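Local coordinates for FAD:protein FMN transferase (Vibrio cholerae, PDB 6NXI) that probably transfers the FMN moiety of FAD, with magnesium as cofactor, onto the hydroxyl group of a threonine in a target flavoprotein, at residues Leu42-Asn47 with Thr52-Ser57; Pro13-Thr18 with Ile156-Gly161; Leu102-Gly107 with Glu148-Leu153. All coordinates share one frame; numbering follows the deposited sequence. Where two conformers were deposited one is given.

Interaction 1 of 3, residues Leu42-Asn47 with Thr52-Ser57. With FAD (flavin-adenine dinucleotide), chain B.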
# COMPACT_ATOMS: atom_id res chain seq x y z
N LEU A 42 4.86 -10.25 -14.81
CA LEU A 42 3.68 -10.12 -13.92
C LEU A 42 3.66 -8.67 -13.42
O LEU A 42 2.59 -8.13 -13.32
CB LEU A 42 3.76 -11.15 -12.79
CG LEU A 42 3.49 -12.59 -13.22
CD1 LEU A 42 3.97 -13.56 -12.16
CD2 LEU A 42 2.01 -12.81 -13.48
N LEU A 43 4.81 -8.14 -13.02
CA LEU A 43 4.81 -6.77 -12.45
C LEU A 43 4.54 -5.72 -13.54
O LEU A 43 3.86 -4.70 -13.24
CB LEU A 43 6.12 -6.55 -11.69
CG LEU A 43 6.24 -7.35 -10.41
CD1 LEU A 43 7.63 -7.17 -9.81
CD2 LEU A 43 5.16 -6.99 -9.42
N GLU A 44 5.05 -5.91 -14.74
CA GLU A 44 4.73 -5.03 -15.89
C GLU A 44 3.24 -5.07 -16.14
O GLU A 44 2.68 -4.02 -16.35
CB GLU A 44 5.56 -5.42 -17.11
CG GLU A 44 6.93 -4.81 -17.02
CD GLU A 44 6.83 -3.30 -17.06
OE1 GLU A 44 7.05 -2.64 -16.02
OE2 GLU A 44 6.45 -2.77 -18.14
N GLU A 45 2.60 -6.24 -16.07
CA GLU A 45 1.12 -6.32 -16.18
C GLU A 45 0.45 -5.48 -15.09
O GLU A 45 -0.55 -4.84 -15.35
CB GLU A 45 0.69 -7.78 -16.15
CG GLU A 45 -0.81 -7.99 -16.31
CD GLU A 45 -1.14 -9.47 -16.42
OE1 GLU A 45 -0.73 -10.25 -15.52
OE2 GLU A 45 -1.77 -9.85 -17.46
N VAL A 46 0.90 -5.58 -13.83
CA VAL A 46 0.25 -4.78 -12.76
C VAL A 46 0.34 -3.30 -13.16
O VAL A 46 -0.62 -2.54 -12.91
CB VAL A 46 0.92 -5.04 -11.41
CG1 VAL A 46 0.38 -4.09 -10.38
CG2 VAL A 46 0.75 -6.48 -10.92
N ASN A 47 1.50 -2.90 -13.64
CA ASN A 47 1.72 -1.48 -14.04
C ASN A 47 0.81 -1.12 -15.23
O ASN A 47 0.17 -0.06 -15.23
CB ASN A 47 3.18 -1.20 -14.35
CG ASN A 47 4.04 -1.03 -13.12
OD1 ASN A 47 4.08 0.09 -12.58
ND2 ASN A 47 4.64 -2.11 -12.65
N THR A 52 -1.11 4.89 -12.47
CA THR A 52 -1.62 6.23 -12.86
C THR A 52 -0.65 6.97 -13.78
O THR A 52 -1.11 7.97 -14.39
CB THR A 52 -1.90 7.10 -11.63
OG1 THR A 52 -0.68 7.07 -10.87
CG2 THR A 52 -3.13 6.60 -10.91
N TYR A 53 0.63 6.58 -13.83
CA TYR A 53 1.72 7.31 -14.54
C TYR A 53 1.82 6.84 -16.00
O TYR A 53 2.51 7.48 -16.77
CB TYR A 53 3.06 7.13 -13.80
CG TYR A 53 3.11 7.81 -12.46
CD1 TYR A 53 3.71 9.06 -12.31
CD2 TYR A 53 2.60 7.16 -11.36
CE1 TYR A 53 3.80 9.63 -11.04
CE2 TYR A 53 2.63 7.74 -10.11
CZ TYR A 53 3.24 8.96 -9.95
OH TYR A 53 3.25 9.45 -8.66
N ARG A 54 1.25 5.68 -16.33
CA ARG A 54 1.15 5.20 -17.73
C ARG A 54 -0.18 5.63 -18.33
O ARG A 54 -1.22 5.24 -17.83
CB ARG A 54 1.36 3.68 -17.77
CG ARG A 54 2.71 3.25 -17.22
CD ARG A 54 2.99 1.78 -17.51
NE ARG A 54 4.25 1.41 -16.90
CZ ARG A 54 4.89 0.27 -17.01
NH1 ARG A 54 4.35 -0.75 -17.67
NH2 ARG A 54 6.04 0.12 -16.37
N LYS A 55 -0.09 6.47 -19.35
CA LYS A 55 -1.26 7.15 -19.97
C LYS A 55 -2.21 6.12 -20.58
O LYS A 55 -3.39 6.44 -20.71
CB LYS A 55 -0.77 8.16 -21.02
CG LYS A 55 -0.01 9.36 -20.47
CD LYS A 55 0.74 10.16 -21.53
CE LYS A 55 1.04 11.59 -21.12
NZ LYS A 55 2.38 11.73 -20.48
N ASP A 56 -1.73 4.93 -20.93
CA ASP A 56 -2.56 3.90 -21.61
C ASP A 56 -2.82 2.70 -20.68
O ASP A 56 -3.25 1.63 -21.19
CB ASP A 56 -1.89 3.55 -22.95
CG ASP A 56 -1.74 4.77 -23.85
OD1 ASP A 56 -2.71 5.55 -23.98
OD2 ASP A 56 -0.63 4.97 -24.39
N SER A 57 -2.57 2.83 -19.37
CA SER A 57 -2.93 1.74 -18.44
C SER A 57 -4.46 1.63 -18.39
O SER A 57 -5.13 2.60 -18.76
CB SER A 57 -2.33 1.93 -17.06
OG SER A 57 -2.98 3.03 -16.43
PA FAD B . 0.94 4.32 0.94
O1A FAD B . 1.13 4.94 2.28
O2A FAD B . 0.75 2.85 0.84
O5B FAD B . -0.27 5.03 0.18
C5B FAD B . -0.06 6.43 -0.12
C4B FAD B . -0.42 6.74 -1.56
O4B FAD B . -1.81 6.47 -1.84
C3B FAD B . -0.20 8.22 -1.89
O3B FAD B . 1.11 8.41 -2.42
C2B FAD B . -1.33 8.52 -2.89
O2B FAD B . -0.97 8.12 -4.19
C1B FAD B . -2.45 7.63 -2.37
N9A FAD B . -3.28 8.18 -1.32
C8A FAD B . -3.03 9.29 -0.49
N7A FAD B . -3.95 9.42 0.43
C5A FAD B . -4.87 8.41 0.21
C6A FAD B . -6.07 8.07 0.86
N6A FAD B . -6.54 8.69 1.95
N1A FAD B . -6.71 6.97 0.40
C2A FAD B . -6.22 6.34 -0.69
N3A FAD B . -5.09 6.57 -1.38
C4A FAD B . -4.46 7.65 -0.87
N1 FAD B . 5.63 6.39 -8.92
C2 FAD B . 6.34 7.02 -9.91
O2 FAD B . 7.05 8.01 -9.63
N3 FAD B . 6.34 6.58 -11.19
C4 FAD B . 5.60 5.50 -11.59
O4 FAD B . 5.59 5.14 -12.76
C4X FAD B . 4.82 4.82 -10.59
N5 FAD B . 4.08 3.79 -10.95
C5X FAD B . 3.33 3.16 -9.98
C6 FAD B . 2.52 2.06 -10.34
C7 FAD B . 1.75 1.38 -9.43
C7M FAD B . 0.91 0.21 -9.89
C8 FAD B . 1.78 1.79 -8.08
C8M FAD B . 0.94 1.09 -7.03
C9 FAD B . 2.57 2.88 -7.71
C9A FAD B . 3.37 3.57 -8.63
N10 FAD B . 4.15 4.68 -8.29
C10 FAD B . 4.90 5.34 -9.25
C1' FAD B . 4.27 5.11 -6.88
C2' FAD B . 3.10 5.87 -6.37
O2' FAD B . 2.96 7.10 -7.07
C3' FAD B . 3.31 6.17 -4.87
O3' FAD B . 4.44 6.99 -4.64
C4' FAD B . 3.56 4.94 -4.02
O4' FAD B . 2.71 3.89 -4.46
C5' FAD B . 3.40 5.24 -2.54
O5' FAD B . 3.44 3.98 -1.82
P FAD B . 3.59 4.00 -0.25
O1P FAD B . 4.62 4.94 0.19
O2P FAD B . 3.60 2.52 0.08
O3P FAD B . 2.19 4.69 0.08
O HOH W 1 4.41 2.71 -13.81

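Interaction 2 of 3, residues Pro13-Thr18 with Ile156-Gly161. With FAD (flavin-adenine dinucleotide), chain B.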
# COMPACT_ATOMS: atom_id res chain seq x y z
N PRO A 13 13.41 -3.06 -11.26
CA PRO A 13 12.59 -1.86 -11.16
C PRO A 13 11.11 -2.19 -11.38
O PRO A 13 10.76 -2.97 -12.24
CB PRO A 13 13.08 -1.03 -12.36
CG PRO A 13 13.41 -2.06 -13.42
CD PRO A 13 13.88 -3.28 -12.64
N THR A 14 10.27 -1.55 -10.58
CA THR A 14 8.79 -1.54 -10.78
C THR A 14 8.18 -0.38 -10.00
O THR A 14 8.64 -0.10 -8.90
CB THR A 14 8.17 -2.90 -10.40
OG1 THR A 14 6.88 -3.02 -11.02
CG2 THR A 14 8.02 -3.11 -8.91
N MET A 15 7.08 0.14 -10.54
CA MET A 15 6.17 1.08 -9.83
C MET A 15 6.93 2.28 -9.26
O MET A 15 6.55 2.74 -8.15
CB MET A 15 5.45 0.35 -8.72
CG MET A 15 4.67 -0.88 -9.22
SD MET A 15 3.82 -1.72 -7.89
CE MET A 15 3.52 -3.30 -8.64
N GLY A 16 7.98 2.73 -9.94
CA GLY A 16 8.70 3.94 -9.50
C GLY A 16 9.68 3.60 -8.40
O GLY A 16 10.26 4.50 -7.79
N THR A 17 9.81 2.31 -8.09
CA THR A 17 10.68 1.86 -6.97
C THR A 17 11.46 0.63 -7.46
O THR A 17 11.61 0.43 -8.67
CB THR A 17 9.90 1.72 -5.65
OG1 THR A 17 10.73 1.35 -4.52
CG2 THR A 17 8.74 0.75 -5.72
N THR A 18 11.82 -0.22 -6.51
CA THR A 18 12.55 -1.48 -6.79
C THR A 18 11.89 -2.59 -5.99
O THR A 18 11.26 -2.39 -4.92
CB THR A 18 14.05 -1.40 -6.44
OG1 THR A 18 14.05 -1.19 -5.03
CG2 THR A 18 14.79 -0.36 -7.24
N ILE A 156 -2.43 0.57 -2.78
CA ILE A 156 -2.93 -0.83 -2.64
C ILE A 156 -2.34 -1.70 -3.73
O ILE A 156 -2.21 -2.95 -3.52
CB ILE A 156 -4.46 -0.83 -2.60
CG1 ILE A 156 -5.04 -2.21 -2.28
CG2 ILE A 156 -5.04 -0.18 -3.86
CD1 ILE A 156 -6.57 -2.17 -2.01
N ALA A 157 -2.15 -1.17 -4.94
CA ALA A 157 -1.69 -2.05 -6.04
C ALA A 157 -0.23 -2.50 -5.81
O ALA A 157 0.15 -3.54 -6.43
CB ALA A 157 -1.88 -1.37 -7.35
N LYS A 158 0.57 -1.86 -4.96
CA LYS A 158 1.91 -2.39 -4.62
C LYS A 158 1.75 -3.73 -3.87
O LYS A 158 2.43 -4.69 -4.23
CB LYS A 158 2.68 -1.36 -3.79
CG LYS A 158 4.18 -1.36 -3.96
CD LYS A 158 4.76 0.02 -3.56
CE LYS A 158 4.65 0.23 -2.08
NZ LYS A 158 5.60 1.25 -1.59
N GLY A 159 0.92 -3.78 -2.83
CA GLY A 159 0.57 -5.00 -2.08
C GLY A 159 0.06 -6.04 -3.03
O GLY A 159 0.40 -7.20 -2.89
N TRP A 160 -0.79 -5.63 -3.99
CA TRP A 160 -1.30 -6.57 -5.01
C TRP A 160 -0.12 -7.19 -5.76
O TRP A 160 -0.12 -8.45 -5.92
CB TRP A 160 -2.27 -5.86 -5.97
CG TRP A 160 -2.69 -6.78 -7.09
CD1 TRP A 160 -2.28 -6.69 -8.38
CD2 TRP A 160 -3.62 -7.89 -7.03
NE1 TRP A 160 -2.87 -7.68 -9.12
CE2 TRP A 160 -3.67 -8.44 -8.32
CE3 TRP A 160 -4.39 -8.47 -6.02
CZ2 TRP A 160 -4.46 -9.54 -8.61
CZ3 TRP A 160 -5.16 -9.57 -6.29
CH2 TRP A 160 -5.18 -10.11 -7.58
N GLY A 161 0.84 -6.38 -6.24
CA GLY A 161 2.00 -6.94 -6.99
C GLY A 161 2.77 -7.95 -6.10
O GLY A 161 3.16 -9.01 -6.59
PA FAD B . 0.94 4.32 0.94
O1A FAD B . 1.13 4.94 2.28
O2A FAD B . 0.75 2.85 0.84
O5B FAD B . -0.27 5.03 0.18
C5B FAD B . -0.06 6.43 -0.12
C4B FAD B . -0.42 6.74 -1.56
O4B FAD B . -1.81 6.47 -1.84
C3B FAD B . -0.20 8.22 -1.89
O3B FAD B . 1.11 8.41 -2.42
C2B FAD B . -1.33 8.52 -2.89
O2B FAD B . -0.97 8.12 -4.19
C1B FAD B . -2.45 7.63 -2.37
N9A FAD B . -3.28 8.18 -1.32
C8A FAD B . -3.03 9.29 -0.49
N7A FAD B . -3.95 9.42 0.43
C5A FAD B . -4.87 8.41 0.21
C6A FAD B . -6.07 8.07 0.86
N6A FAD B . -6.54 8.69 1.95
N1A FAD B . -6.71 6.97 0.40
C2A FAD B . -6.22 6.34 -0.69
N3A FAD B . -5.09 6.57 -1.38
C4A FAD B . -4.46 7.65 -0.87
N1 FAD B . 5.63 6.39 -8.92
C2 FAD B . 6.34 7.02 -9.91
O2 FAD B . 7.05 8.01 -9.63
N3 FAD B . 6.34 6.58 -11.19
C4 FAD B . 5.60 5.50 -11.59
O4 FAD B . 5.59 5.14 -12.76
C4X FAD B . 4.82 4.82 -10.59
N5 FAD B . 4.08 3.79 -10.95
C5X FAD B . 3.33 3.16 -9.98
C6 FAD B . 2.52 2.06 -10.34
C7 FAD B . 1.75 1.38 -9.43
C7M FAD B . 0.91 0.21 -9.89
C8 FAD B . 1.78 1.79 -8.08
C8M FAD B . 0.94 1.09 -7.03
C9 FAD B . 2.57 2.88 -7.71
C9A FAD B . 3.37 3.57 -8.63
N10 FAD B . 4.15 4.68 -8.29
C10 FAD B . 4.90 5.34 -9.25
C1' FAD B . 4.27 5.11 -6.88
C2' FAD B . 3.10 5.87 -6.37
O2' FAD B . 2.96 7.10 -7.07
C3' FAD B . 3.31 6.17 -4.87
O3' FAD B . 4.44 6.99 -4.64
C4' FAD B . 3.56 4.94 -4.02
O4' FAD B . 2.71 3.89 -4.46
C5' FAD B . 3.40 5.24 -2.54
O5' FAD B . 3.44 3.98 -1.82
P FAD B . 3.59 4.00 -0.25
O1P FAD B . 4.62 4.94 0.19
O2P FAD B . 3.60 2.52 0.08
O3P FAD B . 2.19 4.69 0.08

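Interaction 3 of 3, residues Leu102-Gly107 with Glu148-Leu153. With FAD (flavin-adenine dinucleotide), chain B.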
# COMPACT_ATOMS: atom_id res chain seq x y z
N LEU A 102 -6.69 15.17 -5.57
CA LEU A 102 -6.03 15.85 -4.41
C LEU A 102 -4.58 15.41 -4.30
O LEU A 102 -3.70 16.25 -4.11
CB LEU A 102 -6.83 15.52 -3.15
CG LEU A 102 -8.29 16.01 -3.16
CD1 LEU A 102 -9.11 15.27 -2.15
CD2 LEU A 102 -8.35 17.49 -2.88
N VAL A 103 -4.32 14.12 -4.48
CA VAL A 103 -2.91 13.64 -4.50
C VAL A 103 -2.14 14.42 -5.58
O VAL A 103 -1.01 14.88 -5.38
CB VAL A 103 -2.88 12.13 -4.78
CG1 VAL A 103 -1.49 11.62 -5.06
CG2 VAL A 103 -3.55 11.35 -3.65
N ASN A 104 -2.76 14.58 -6.74
CA ASN A 104 -2.14 15.25 -7.89
C ASN A 104 -1.98 16.73 -7.55
O ASN A 104 -0.88 17.26 -7.77
CB ASN A 104 -2.96 15.05 -9.15
CG ASN A 104 -2.98 13.60 -9.62
OD1 ASN A 104 -2.33 12.74 -9.05
ND2 ASN A 104 -3.86 13.32 -10.58
N LEU A 105 -3.00 17.37 -6.98
CA LEU A 105 -2.92 18.81 -6.59
C LEU A 105 -1.70 19.07 -5.70
O LEU A 105 -1.02 20.11 -5.88
CB LEU A 105 -4.22 19.22 -5.92
CG LEU A 105 -4.29 20.68 -5.47
CD1 LEU A 105 -4.39 21.62 -6.67
CD2 LEU A 105 -5.45 20.89 -4.53
N TRP A 106 -1.50 18.22 -4.70
CA TRP A 106 -0.47 18.46 -3.67
C TRP A 106 0.93 18.09 -4.16
O TRP A 106 1.87 18.30 -3.40
CB TRP A 106 -0.87 17.76 -2.38
CG TRP A 106 -2.00 18.47 -1.70
CD1 TRP A 106 -3.29 18.07 -1.58
CD2 TRP A 106 -1.95 19.79 -1.11
NE1 TRP A 106 -4.03 19.02 -0.95
CE2 TRP A 106 -3.24 20.06 -0.62
CE3 TRP A 106 -0.91 20.68 -0.85
CZ2 TRP A 106 -3.55 21.24 0.05
CZ3 TRP A 106 -1.21 21.84 -0.17
CH2 TRP A 106 -2.51 22.10 0.26
N GLY A 107 1.07 17.46 -5.34
CA GLY A 107 2.37 17.23 -5.97
C GLY A 107 2.84 15.80 -5.90
O GLY A 107 4.06 15.59 -6.11
N GLU A 148 -14.94 13.65 -14.07
CA GLU A 148 -13.57 14.09 -13.71
C GLU A 148 -12.97 13.13 -12.66
O GLU A 148 -11.86 13.46 -12.16
CB GLU A 148 -13.61 15.51 -13.14
CG GLU A 148 -14.26 16.53 -14.05
CD GLU A 148 -15.77 16.70 -13.93
OE1 GLU A 148 -16.43 15.91 -13.18
OE2 GLU A 148 -16.31 17.66 -14.57
N LEU A 149 -13.72 12.10 -12.25
CA LEU A 149 -13.29 11.18 -11.16
C LEU A 149 -11.92 10.64 -11.57
O LEU A 149 -11.77 10.29 -12.74
CB LEU A 149 -14.27 10.03 -10.93
CG LEU A 149 -14.19 9.41 -9.53
CD1 LEU A 149 -14.87 10.28 -8.49
CD2 LEU A 149 -14.81 8.04 -9.52
N TYR A 150 -10.97 10.60 -10.65
CA TYR A 150 -9.60 10.10 -10.96
C TYR A 150 -9.22 9.15 -9.83
O TYR A 150 -9.06 9.57 -8.69
CB TYR A 150 -8.65 11.29 -11.08
CG TYR A 150 -7.25 11.01 -11.56
CD1 TYR A 150 -6.36 10.25 -10.80
CD2 TYR A 150 -6.78 11.51 -12.77
CE1 TYR A 150 -5.09 9.98 -11.26
CE2 TYR A 150 -5.50 11.25 -13.23
CZ TYR A 150 -4.63 10.51 -12.45
OH TYR A 150 -3.37 10.26 -12.95
N VAL A 151 -9.16 7.87 -10.14
CA VAL A 151 -8.87 6.79 -9.15
C VAL A 151 -7.36 6.58 -9.17
O VAL A 151 -6.75 6.50 -10.25
CB VAL A 151 -9.61 5.49 -9.52
CG1 VAL A 151 -9.18 4.35 -8.64
CG2 VAL A 151 -11.12 5.68 -9.45
N ASP A 152 -6.79 6.50 -7.97
CA ASP A 152 -5.36 6.30 -7.69
C ASP A 152 -5.24 5.02 -6.86
O ASP A 152 -5.86 4.96 -5.79
CB ASP A 152 -4.88 7.50 -6.91
CG ASP A 152 -3.44 7.44 -6.46
OD1 ASP A 152 -2.78 6.45 -6.71
OD2 ASP A 152 -3.00 8.45 -5.88
N LEU A 153 -4.57 3.98 -7.38
CA LEU A 153 -4.41 2.75 -6.61
C LEU A 153 -3.00 2.65 -6.03
O LEU A 153 -2.61 1.56 -5.65
CB LEU A 153 -4.75 1.53 -7.48
CG LEU A 153 -6.17 1.58 -8.05
CD1 LEU A 153 -6.41 0.41 -9.00
CD2 LEU A 153 -7.19 1.58 -6.92
PA FAD B . 0.94 4.32 0.94
O1A FAD B . 1.13 4.94 2.28
O2A FAD B . 0.75 2.85 0.84
O5B FAD B . -0.27 5.03 0.18
C5B FAD B . -0.06 6.43 -0.12
C4B FAD B . -0.42 6.74 -1.56
O4B FAD B . -1.81 6.47 -1.84
C3B FAD B . -0.20 8.22 -1.89
O3B FAD B . 1.11 8.41 -2.42
C2B FAD B . -1.33 8.52 -2.89
O2B FAD B . -0.97 8.12 -4.19
C1B FAD B . -2.45 7.63 -2.37
N9A FAD B . -3.28 8.18 -1.32
C8A FAD B . -3.03 9.29 -0.49
N7A FAD B . -3.95 9.42 0.43
C5A FAD B . -4.87 8.41 0.21
C6A FAD B . -6.07 8.07 0.86
N6A FAD B . -6.54 8.69 1.95
N1A FAD B . -6.71 6.97 0.40
C2A FAD B . -6.22 6.34 -0.69
N3A FAD B . -5.09 6.57 -1.38
C4A FAD B . -4.46 7.65 -0.87
N1 FAD B . 5.63 6.39 -8.92
C2 FAD B . 6.34 7.02 -9.91
O2 FAD B . 7.05 8.01 -9.63
N3 FAD B . 6.34 6.58 -11.19
C4 FAD B . 5.60 5.50 -11.59
O4 FAD B . 5.59 5.14 -12.76
C4X FAD B . 4.82 4.82 -10.59
N5 FAD B . 4.08 3.79 -10.95
C5X FAD B . 3.33 3.16 -9.98
C6 FAD B . 2.52 2.06 -10.34
C7 FAD B . 1.75 1.38 -9.43
C7M FAD B . 0.91 0.21 -9.89
C8 FAD B . 1.78 1.79 -8.08
C8M FAD B . 0.94 1.09 -7.03
C9 FAD B . 2.57 2.88 -7.71
C9A FAD B . 3.37 3.57 -8.63
N10 FAD B . 4.15 4.68 -8.29
C10 FAD B . 4.90 5.34 -9.25
C1' FAD B . 4.27 5.11 -6.88
C2' FAD B . 3.10 5.87 -6.37
O2' FAD B . 2.96 7.10 -7.07
C3' FAD B . 3.31 6.17 -4.87
O3' FAD B . 4.44 6.99 -4.64
C4' FAD B . 3.56 4.94 -4.02
O4' FAD B . 2.71 3.89 -4.46
C5' FAD B . 3.40 5.24 -2.54
O5' FAD B . 3.44 3.98 -1.82
P FAD B . 3.59 4.00 -0.25
O1P FAD B . 4.62 4.94 0.19
O2P FAD B . 3.60 2.52 0.08
O3P FAD B . 2.19 4.69 0.08
O HOH W 2 -3.17 10.19 -8.14

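Interaction 1 of 3, residues Leu42-Asn47 with Thr52-Ser57
Glu44 and Arg54 join helix 32-50 to the loop connecting it with helix 58-64 in the ApbE fold, beside the isoalloxazine of FAD. Two charged hydrogen bonds make the salt bridge: Arg54 NH2 donates to Glu44 OE1 at 3.0 Å, and Arg54 NH1 donates to Glu44 OE2, also at 3.0 Å. The guanidinium is therefore gripped end-on, one nitrogen to each oxygen, with both acceptors near its plane. The carboxylate is turned 45° from that plane: OE1 receives its bond on the syn lone pair, whereas OE2 is met from above the carboxylate plane. A bend at chi2 (-64°) folds the Glu44 carboxylate round to the arginine, whose own chain runs extended from CG to NE. Asp48 supplies a second salt bridge to Arg54 NH1, so the positive charge is shared between two helix carboxylates.

Van der Waals contact comes from Asn47, whose CB lies 3.4 Å above the centre of the guanidinium plane. The Asn47 amide itself is held by ND2 donating to Leu43 O at 2.8 Å, one helical turn back, and ND2 is also hydrogen-bonded to Thr14 OG1 of the neighbouring hairpin. Leu43 O thus takes two donors, Asn47 N and Asn47 ND2, from opposite faces of its carbonyl plane.

The remaining interactions reach the flavin. Tyr53 lays one ring face over the pyrimidine end of the isoalloxazine, FAD N3 standing 3.6 Å above the ring centre. Water 1 lies within hydrogen-bonding distance of Asn47 OD1 and FAD O4, with a weak bond from Arg54 NE. Asn47 OD1 also packs directly on the flavin, 3.4 Å from FAD C6.

Interaction 2 of 3, residues Pro13-Thr18 with Ile156-Gly161
Met15 and Lys158 send their side chains obliquely past each other beside the flavin, one from the type I' turn of a beta hairpin and the other from the first turn of helix 157-171. The turn runs from Thr14 to Thr17 between strands 7-14 and 17-24, and its hairpin pairing is evident in Thr17 N donating to Thr14 O at 2.8 Å. Extended beyond CG (chi2 -180°), the methionine carries its sulfur to the helix, where Met15 SD lies 3.8 Å from Lys158 CA and Met15 CE lies 4.0 Å from Ala157 O. Nearer its root, the same chain passes over the benzenoid part of the isoalloxazine, with Met15 CG 3.7 Å from FAD C7. Ala157 touches the dimethyl end of that ring system, its CB 3.8 Å from FAD C8M.

In the conformer given, one of two deposited, Lys158 bends at chi3 (70°), which turns its ammonium away from the sulfur and onto the flavin-side phosphate of FAD. Lys158 NZ is held by Gly182 O and donates to FAD O2P at 2.9 Å, more weakly to FAD O5'. The side chain is also about 4 Å from a bound magnesium ion. Apolar methionine packing on the flavin and helix thus gives way, along Lys158, to cationic contact at the phosphate, where ammonium and metal would together be expected to offset the pyrophosphate's negative charge.

Interaction 3 of 3, residues Leu102-Gly107 with Glu148-Leu153
Asp152 OD2 receives FAD O2B at 2.7 Å, a short hydrogen bond by which the loop 148-153 holds the adenosine ribose. Water 2 adds a weak bond to Asp152 OD2 and donates to Asn104 OD1 at 2.8 Å, so it links the loop to helix 100-105 through its two acceptors. The other oxygen of the carboxylate, Asp152 OD1, is bonded to Ser154 OG, a second-shell contact that should limit rotation of the group. With its CG anti to the backbone N (chi1 177°), Asp152 reaches across to the helix and the ribose together.

Val103 meets this carboxylate at about a right angle. Its CG1 approaches Asp152 OD2 to 3.6 Å, and its other methyl, CG2, lies 3.7 Å from FAD C2B, so the valine packs against both partners of the hydrogen bond. At the next residue, the Asn104 amide stands nearly perpendicular to the Tyr150 ring, the planes 86° apart. Asn104 ND2 sits 3.5 Å above one ring face, displaced toward the rim, with Tyr150 CZ its nearest ring atom.

The segments are therefore joined through a water, an amide over an aromatic face and a valine, while the direct polar bond goes to the ligand. A buried carboxylate accepting the ribose hydroxyl O2B is consistent with recognition of the adenosine sugar of FAD.

How the interactions relate
All three interactions line one FAD pocket in a single-chain ApbE fold, and they meet successive parts of the ligand: interaction 1 the flavin, interaction 2 the flavin and pyrophosphate, interaction 3 chiefly the adenosine ribose. Along the chain, 13-18 and 156-161 close a long loop inside which interactions 1 and 3 lie in series. Interactions 1 and 2 have centres 10 Å apart and touch, Val46 packing on Met15 where helix 32-50 follows the hairpin. The centre of interaction 3 is about 17 Å from that of interaction 1, which it touches through Thr52, and 18 Å from the centre of interaction 2, which it adjoins in sequence just before helix 157-171.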